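Local coordinates for protein neuroglobin (Symsagittifera roscoffensis, PDB 4B4Y) that binds haem and molecular oxygen as a globin of the neuroglobin type, and probably serves in oxygen handling in the nervous system of this marine acoel, at residues A[9-20]-A[132-143]. Sequence-based numbering, arbitrary orientation.
Sequences VSEEQQSLIMED and KWSEEKKEAWLK
With CG of Asp20 turned beside its own backbone N (chi1 -57°) and Lys137 stretched straight until a final bend at chi4 (-74°), the carboxylate and the ammonium group come at each other from opposite directions. Lys137 NZ makes a salt bridge to Asp20 OD1 at 3.0 Å, arriving from above the carboxylate plane, and a second to Glu19 OE2 at 3.1 Å, whose hydrogen bond is weak, so that one ammonium group bridges two acidic side chains. The other Asp20 oxygen, OD2, uses its anti lone pair for Trp141 NE1, 2.9 Å away in a nearly straight bond. OD2 sits in the plane of the indole, and carboxylate and ring are close to coplanar, which fixes the rotation of the buried Asp20; the lysine and the indole N-H together probably favour its ionised form. One turn earlier, Ile17 sets CD1 over the five-membered ring of Trp141, 3.7 Å from its centroid and almost on the normal, a CH-pi contact. Trp141 also leans on Val124 of helix 111-127.

Farther toward the start of helix 11-24, Gln13 CB rests on Ala140 CB at 3.9 Å, where the small residue lets the backbones draw near. The amide of Gln13 works on both sides: OE1 accepts from Ser10 N, closing a capping box with the Ser10 OG bond to Gln13 N, while NE2 donates to two waters that lead to Glu136 O and Glu139 OE1. Lys143 runs past Val9, its ammonium group hydrogen-bonded to the backbone carbonyls of Ala6 and Gln8.

The axes of segments 11-20 and 135-143 pass 9.1 Å apart and cross at -95°, the nearly perpendicular packing of the first helix on the last, A on H, that belongs to the globin fold, here at the periphery of the haem-binding core.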
ATOM      1  N   VAL A   9      20.437  -0.251  23.933  1.00 52.48           N
ATOM      2  CA  VAL A   9      21.810  -0.113  23.510  1.00 49.21           C
ATOM      3  C   VAL A   9      22.593   0.669  24.559  1.00 49.39           C
ATOM      4  O   VAL A   9      22.050   1.537  25.208  1.00 49.66           O
ATOM      5  CB  VAL A   9      21.940   0.603  22.142  1.00 48.07           C
ATOM      6  CG1 VAL A   9      21.175  -0.165  21.087  1.00 44.93           C
ATOM      7  CG2 VAL A   9      21.520   2.110  22.224  1.00 41.38           C
ATOM      8  N   SER A  10      23.880   0.401  24.665  1.00 48.37           N
ATOM      9  CA  SER A  10      24.727   1.198  25.505  1.00 47.93           C
ATOM     10  C   SER A  10      24.774   2.650  24.959  1.00 48.38           C
ATOM     11  O   SER A  10      24.457   2.908  23.766  1.00 48.94           O
ATOM     12  CB  SER A  10      26.133   0.584  25.562  1.00 46.64           C
ATOM     13  OG  SER A  10      26.896   1.016  24.422  1.00 48.16           O
ATOM     14  N   GLU A  11      25.219   3.573  25.816  1.00 45.60           N
ATOM     15  CA  GLU A  11      25.359   4.955  25.464  1.00 44.13           C
ATOM     16  C   GLU A  11      26.407   5.056  24.417  1.00 41.88           C
ATOM     17  O   GLU A  11      26.291   5.851  23.485  1.00 41.60           O
ATOM     18  CB  GLU A  11      25.750   5.753  26.762  1.00 45.52           C
ATOM     19  CG  GLU A  11      26.457   7.092  26.623  0.50 44.31           C
ATOM     20  CD  GLU A  11      26.749   7.769  28.005  0.50 47.28           C
ATOM     21  OE1 GLU A  11      26.060   7.444  29.032  0.50 43.68           O
ATOM     22  OE2 GLU A  11      27.671   8.628  28.039  0.50 44.57           O
ATOM     23  N   GLU A  12      27.456   4.258  24.562  1.00 40.27           N
ATOM     24  CA  GLU A  12      28.517   4.231  23.530  1.00 40.24           C
ATOM     25  C   GLU A  12      27.998   3.741  22.131  1.00 38.00           C
ATOM     26  O   GLU A  12      28.333   4.330  21.118  1.00 39.82           O
ATOM     27  CB  GLU A  12      29.695   3.379  23.995  1.00 41.16           C
ATOM     28  CG  GLU A  12      30.921   3.408  23.003  1.00 45.99           C
ATOM     29  CD  GLU A  12      31.471   4.826  22.725  1.00 53.99           C
ATOM     30  OE1 GLU A  12      31.154   5.769  23.511  1.00 56.17           O
ATOM     31  OE2 GLU A  12      32.237   5.006  21.714  1.00 57.30           O
ATOM     32  N   GLN A  13      27.085   2.781  22.111  1.00 36.34           N
ATOM     33  CA  GLN A  13      26.454   2.300  20.837  1.00 36.47           C
ATOM     34  C   GLN A  13      25.587   3.406  20.231  1.00 35.78           C
ATOM     35  O   GLN A  13      25.755   3.755  19.054  1.00 37.63           O
ATOM     36  CB  GLN A  13      25.651   1.004  21.078  1.00 35.12           C
ATOM     37  CG  GLN A  13      26.586  -0.133  21.326  1.00 34.24           C
ATOM     38  CD  GLN A  13      25.887  -1.421  21.633  1.00 38.88           C
ATOM     39  OE1 GLN A  13      24.861  -1.438  22.290  1.00 41.97           O
ATOM     40  NE2 GLN A  13      26.478  -2.532  21.197  1.00 40.17           N
ATOM     41  N   GLN A  14      24.742   4.043  21.051  1.00 36.32           N
ATOM     42  CA  GLN A  14      23.958   5.250  20.610  1.00 34.29           C
ATOM     43  C   GLN A  14      24.842   6.252  19.993  1.00 34.27           C
ATOM     44  O   GLN A  14      24.596   6.759  18.854  1.00 35.75           O
ATOM     45  CB  GLN A  14      23.128   5.812  21.752  1.00 34.81           C
ATOM     46  CG  GLN A  14      22.247   6.979  21.342  1.00 34.42           C
ATOM     47  CD  GLN A  14      21.222   6.582  20.223  1.00 36.47           C
ATOM     48  OE1 GLN A  14      21.440   6.889  19.039  1.00 35.43           O
ATOM     49  NE2 GLN A  14      20.132   5.946  20.606  1.00 27.80           N
ATOM     50  N   SER A  15      25.949   6.503  20.655  1.00 34.17           N
ATOM     51  CA  SER A  15      26.816   7.555  20.160  1.00 35.60           C
ATOM     52  C   SER A  15      27.474   7.138  18.827  1.00 36.32           C
ATOM     53  O   SER A  15      27.612   7.953  17.895  1.00 37.90           O
ATOM     54  CB  SER A  15      27.935   7.860  21.244  1.00 35.91           C
ATOM     55  OG  SER A  15      28.944   8.679  20.598  1.00 39.20           O
ATOM     56  N   LEU A  16      27.980   5.900  18.744  1.00 36.29           N
ATOM     57  CA  LEU A  16      28.579   5.390  17.424  1.00 37.08           C
ATOM     58  C   LEU A  16      27.557   5.493  16.274  1.00 35.80           C
ATOM     59  O   LEU A  16      27.891   5.933  15.185  1.00 36.65           O
ATOM     60  CB  LEU A  16      29.064   3.928  17.526  1.00 34.58           C
ATOM     61  CG  LEU A  16      30.245   3.738  18.464  1.00 36.57           C
ATOM     62  CD1 LEU A  16      30.467   2.208  18.831  1.00 36.64           C
ATOM     63  CD2 LEU A  16      31.512   4.458  17.854  1.00 32.98           C
ATOM     64  N   ILE A  17      26.295   5.145  16.554  1.00 36.50           N
ATOM     65  CA  ILE A  17      25.225   5.293  15.561  1.00 37.00           C
ATOM     66  C   ILE A  17      25.027   6.768  15.130  1.00 38.55           C
ATOM     67  O   ILE A  17      24.952   7.090  13.913  1.00 38.16           O
ATOM     68  CB  ILE A  17      23.864   4.838  16.124  1.00 36.82           C
ATOM     69  CG1 ILE A  17      23.869   3.363  16.495  1.00 38.88           C
ATOM     70  CG2 ILE A  17      22.811   5.163  15.104  1.00 34.95           C
ATOM     71  CD1 ILE A  17      23.842   2.474  15.306  1.00 38.75           C
ATOM     72  N   MET A  18      24.888   7.665  16.129  1.00 38.93           N
ATOM     73  CA  MET A  18      24.723   9.103  15.811  1.00 39.11           C
ATOM     74  C   MET A  18      25.885   9.596  14.978  1.00 38.43           C
ATOM     75  O   MET A  18      25.688  10.341  13.998  1.00 37.72           O
ATOM     76  CB  MET A  18      24.566   9.961  17.080  1.00 40.03           C
ATOM     77  CG  MET A  18      23.232   9.749  17.635  1.00 42.83           C
ATOM     78  SD  MET A  18      22.100  10.729  16.650  1.00 51.55           S
ATOM     79  CE  MET A  18      20.983  11.065  18.009  1.00 52.98           C
ATOM     80  N   GLU A  19      27.079   9.103  15.272  1.00 36.97           N
ATOM     81  CA  GLU A  19      28.173   9.533  14.433  1.00 38.96           C
ATOM     82  C   GLU A  19      27.980   9.043  12.947  1.00 39.68           C
ATOM     83  O   GLU A  19      28.332   9.767  11.997  1.00 40.67           O
ATOM     84  CB  GLU A  19      29.417   8.955  15.031  1.00 40.16           C
ATOM     85  CG  GLU A  19      30.687   9.091  14.277  1.00 48.22           C
ATOM     86  CD  GLU A  19      31.796   8.278  15.018  1.00 59.68           C
ATOM     87  OE1 GLU A  19      31.906   8.338  16.291  1.00 65.33           O
ATOM     88  OE2 GLU A  19      32.576   7.572  14.351  1.00 65.22           O
ATOM     89  N   ASP A  20      27.360   7.871  12.723  1.00 37.24           N
ATOM     90  CA  ASP A  20      27.109   7.521  11.293  1.00 36.29           C
ATOM     91  C   ASP A  20      25.879   8.215  10.739  1.00 33.99           C
ATOM     92  O   ASP A  20      25.849   8.551   9.554  1.00 34.24           O
ATOM     93  CB  ASP A  20      27.065   6.005  11.066  1.00 35.00           C
ATOM     94  CG  ASP A  20      28.344   5.318  11.534  1.00 38.41           C
ATOM     95  OD1 ASP A  20      29.459   5.936  11.364  1.00 42.70           O
ATOM     96  OD2 ASP A  20      28.234   4.154  12.028  1.00 38.20           O
ATOM     97  N   LYS A 132      36.738   4.805   9.666  1.00 38.40           N
ATOM     98  CA  LYS A 132      35.759   4.825  10.740  1.00 38.69           C
ATOM     99  C   LYS A 132      34.961   3.560  10.968  1.00 37.61           C
ATOM    100  O   LYS A 132      34.417   3.389  12.036  1.00 38.80           O
ATOM    101  CB  LYS A 132      34.775   5.964  10.479  1.00 40.13           C
ATOM    102  CG  LYS A 132      35.458   7.403  10.596  1.00 45.35           C
ATOM    103  CD  LYS A 132      35.392   7.841  12.059  1.00 54.68           C
ATOM    104  CE  LYS A 132      35.939   9.276  12.258  1.00 60.68           C
ATOM    105  NZ  LYS A 132      36.882   9.297  13.440  1.00 63.78           N
ATOM    106  N   TRP A 133      34.826   2.670   9.993  1.00 35.07           N
ATOM    107  CA  TRP A 133      33.944   1.510  10.234  1.00 32.98           C
ATOM    108  C   TRP A 133      34.651   0.524  11.141  1.00 32.45           C
ATOM    109  O   TRP A 133      35.856   0.372  11.038  1.00 33.10           O
ATOM    110  CB  TRP A 133      33.512   0.882   8.874  1.00 31.70           C
ATOM    111  CG  TRP A 133      32.522  -0.236   9.104  1.00 33.33           C
ATOM    112  CD1 TRP A 133      32.748  -1.570   8.921  1.00 29.76           C
ATOM    113  CD2 TRP A 133      31.181  -0.120   9.591  1.00 29.10           C
ATOM    114  NE1 TRP A 133      31.637  -2.278   9.224  1.00 32.24           N
ATOM    115  CE2 TRP A 133      30.651  -1.414   9.640  1.00 29.73           C
ATOM    116  CE3 TRP A 133      30.353   0.957   9.881  1.00 26.68           C
ATOM    117  CZ2 TRP A 133      29.312  -1.684  10.035  1.00 24.48           C
ATOM    118  CZ3 TRP A 133      29.085   0.713  10.302  1.00 26.69           C
ATOM    119  CH2 TRP A 133      28.561  -0.629  10.398  1.00 25.20           C
ATOM    120  N   SER A 134      33.953  -0.190  12.018  1.00 31.58           N
ATOM    121  CA  SER A 134      34.675  -1.024  12.937  1.00 31.70           C
ATOM    122  C   SER A 134      33.745  -2.113  13.364  1.00 31.78           C
ATOM    123  O   SER A 134      32.525  -2.001  13.204  1.00 32.69           O
ATOM    124  CB  SER A 134      35.074  -0.183  14.217  1.00 32.76           C
ATOM    125  OG  SER A 134      33.881   0.105  14.965  1.00 34.02           O
ATOM    126  N   GLU A 135      34.288  -3.121  14.010  1.00 32.03           N
ATOM    127  CA  GLU A 135      33.488  -4.180  14.561  1.00 33.96           C
ATOM    128  C   GLU A 135      32.412  -3.694  15.534  1.00 35.32           C
ATOM    129  O   GLU A 135      31.253  -4.231  15.525  1.00 35.90           O
ATOM    130  CB  GLU A 135      34.376  -5.219  15.287  1.00 34.12           C
ATOM    131  CG  GLU A 135      33.555  -6.423  15.862  1.00 40.01           C
ATOM    132  CD  GLU A 135      34.405  -7.500  16.653  1.00 45.16           C
ATOM    133  OE1 GLU A 135      35.637  -7.382  16.880  1.00 45.83           O
ATOM    134  OE2 GLU A 135      33.791  -8.476  17.061  1.00 48.24           O
ATOM    135  N   GLU A 136      32.786  -2.741  16.407  1.00 34.10           N
ATOM    136  CA  GLU A 136      31.845  -2.163  17.389  1.00 34.31           C
ATOM    137  C   GLU A 136      30.733  -1.417  16.692  1.00 31.09           C
ATOM    138  O   GLU A 136      29.629  -1.496  17.132  1.00 29.42           O
ATOM    139  CB  GLU A 136      32.550  -1.142  18.366  1.00 36.28           C
ATOM    140  CG  GLU A 136      33.504  -1.819  19.356  1.00 46.17           C
ATOM    141  CD  GLU A 136      34.985  -2.072  18.818  1.00 57.96           C
ATOM    142  OE1 GLU A 136      35.387  -1.683  17.663  1.00 57.62           O
ATOM    143  OE2 GLU A 136      35.743  -2.709  19.607  1.00 62.56           O
ATOM    144  N   LYS A 137      31.036  -0.679  15.635  1.00 29.96           N
ATOM    145  CA  LYS A 137      29.937  -0.052  14.877  1.00 32.01           C
ATOM    146  C   LYS A 137      29.035  -1.129  14.262  1.00 32.38           C
ATOM    147  O   LYS A 137      27.777  -1.040  14.344  1.00 32.69           O
ATOM    148  CB  LYS A 137      30.434   0.868  13.761  1.00 31.35           C
ATOM    149  CG  LYS A 137      30.872   2.260  14.225  1.00 32.42           C
ATOM    150  CD  LYS A 137      31.316   3.117  13.055  1.00 39.50           C
ATOM    151  CE  LYS A 137      31.992   4.468  13.495  1.00 36.28           C
ATOM    152  NZ  LYS A 137      30.754   5.130  13.911  1.00 42.09           N
ATOM    153  N   LYS A 138      29.672  -2.177  13.722  1.00 32.39           N
ATOM    154  CA  LYS A 138      28.878  -3.242  13.081  1.00 32.34           C
ATOM    155  C   LYS A 138      27.871  -3.774  14.079  1.00 31.71           C
ATOM    156  O   LYS A 138      26.676  -3.850  13.767  1.00 31.00           O
ATOM    157  CB  LYS A 138      29.742  -4.387  12.489  1.00 31.11           C
ATOM    158  CG  LYS A 138      28.869  -5.562  12.061  1.00 32.46           C
ATOM    159  CD  LYS A 138      29.649  -6.718  11.381  1.00 33.73           C
ATOM    160  CE  LYS A 138      30.764  -7.261  12.282  1.00 33.36           C
ATOM    161  NZ  LYS A 138      30.993  -8.688  12.126  1.00 34.28           N
ATOM    162  N   GLU A 139      28.324  -4.078  15.302  1.00 31.90           N
ATOM    163  CA  GLU A 139      27.432  -4.620  16.341  1.00 31.78           C
ATOM    164  C   GLU A 139      26.413  -3.566  16.782  1.00 32.27           C
ATOM    165  O   GLU A 139      25.261  -3.921  17.077  1.00 33.94           O
ATOM    166  CB  GLU A 139      28.222  -4.992  17.646  1.00 34.09           C
ATOM    167  CG  GLU A 139      28.881  -6.306  17.770  0.50 37.36           C
ATOM    168  CD  GLU A 139      29.404  -6.542  19.224  0.50 47.40           C
ATOM    169  OE1 GLU A 139      28.610  -6.410  20.233  0.50 45.86           O
ATOM    170  OE2 GLU A 139      30.619  -6.864  19.333  0.50 47.65           O
ATOM    171  N   ALA A 140      26.801  -2.291  16.864  1.00 29.13           N
ATOM    172  CA  ALA A 140      25.800  -1.250  17.233  1.00 29.84           C
ATOM    173  C   ALA A 140      24.642  -1.196  16.169  1.00 29.73           C
ATOM    174  O   ALA A 140      23.427  -1.203  16.513  1.00 28.81           O
ATOM    175  CB  ALA A 140      26.475   0.168  17.364  1.00 26.99           C
ATOM    176  N   TRP A 141      25.016  -1.167  14.889  1.00 28.95           N
ATOM    177  CA  TRP A 141      23.968  -1.179  13.802  1.00 27.92           C
ATOM    178  C   TRP A 141      23.123  -2.422  13.804  1.00 27.84           C
ATOM    179  O   TRP A 141      21.909  -2.350  13.702  1.00 29.07           O
ATOM    180  CB  TRP A 141      24.645  -1.014  12.481  1.00 27.10           C
ATOM    181  CG  TRP A 141      24.914   0.370  12.195  1.00 26.74           C
ATOM    182  CD1 TRP A 141      26.070   1.075  12.474  1.00 27.83           C
ATOM    183  CD2 TRP A 141      24.015   1.279  11.545  1.00 24.46           C
ATOM    184  NE1 TRP A 141      25.955   2.362  11.961  1.00 25.83           N
ATOM    185  CE2 TRP A 141      24.673   2.524  11.466  1.00 23.69           C
ATOM    186  CE3 TRP A 141      22.651   1.193  11.154  1.00 22.85           C
ATOM    187  CZ2 TRP A 141      24.065   3.644  10.938  1.00 22.37           C
ATOM    188  CZ3 TRP A 141      22.037   2.342  10.564  1.00 23.63           C
ATOM    189  CH2 TRP A 141      22.763   3.554  10.481  1.00 26.37           C
ATOM    190  N   LEU A 142      23.715  -3.572  14.089  1.00 29.69           N
ATOM    191  CA  LEU A 142      22.927  -4.816  14.085  1.00 30.87           C
ATOM    192  C   LEU A 142      21.949  -4.835  15.228  1.00 30.26           C
ATOM    193  O   LEU A 142      20.753  -5.306  15.137  1.00 29.67           O
ATOM    194  CB  LEU A 142      23.850  -6.087  14.093  1.00 31.16           C
ATOM    195  CG  LEU A 142      24.576  -6.422  12.756  1.00 36.26           C
ATOM    196  CD1 LEU A 142      25.767  -7.406  12.915  1.00 38.63           C
ATOM    197  CD2 LEU A 142      23.613  -6.931  11.626  1.00 34.62           C
ATOM    198  N   LYS A 143      22.434  -4.375  16.377  1.00 32.11           N
ATOM    199  CA  LYS A 143      21.521  -4.286  17.526  1.00 31.97           C
ATOM    200  C   LYS A 143      20.396  -3.241  17.257  1.00 30.88           C
ATOM    201  O   LYS A 143      19.189  -3.487  17.495  1.00 32.30           O
ATOM    202  CB  LYS A 143      22.312  -3.934  18.801  1.00 34.06           C
ATOM    203  CG  LYS A 143      21.439  -4.204  20.084  1.00 40.91           C
ATOM    204  CD  LYS A 143      22.265  -4.429  21.362  1.00 49.96           C
ATOM    205  CE  LYS A 143      21.293  -4.822  22.512  1.00 57.47           C
ATOM    206  NZ  LYS A 143      21.967  -5.081  23.829  1.00 58.94           N
TER
HETATM  207  O   HOH W   1      29.012  -2.140  19.748  1.00 38.09           O
HETATM  208  O   HOH W   2      25.779  -5.495  21.595  1.00 44.69           O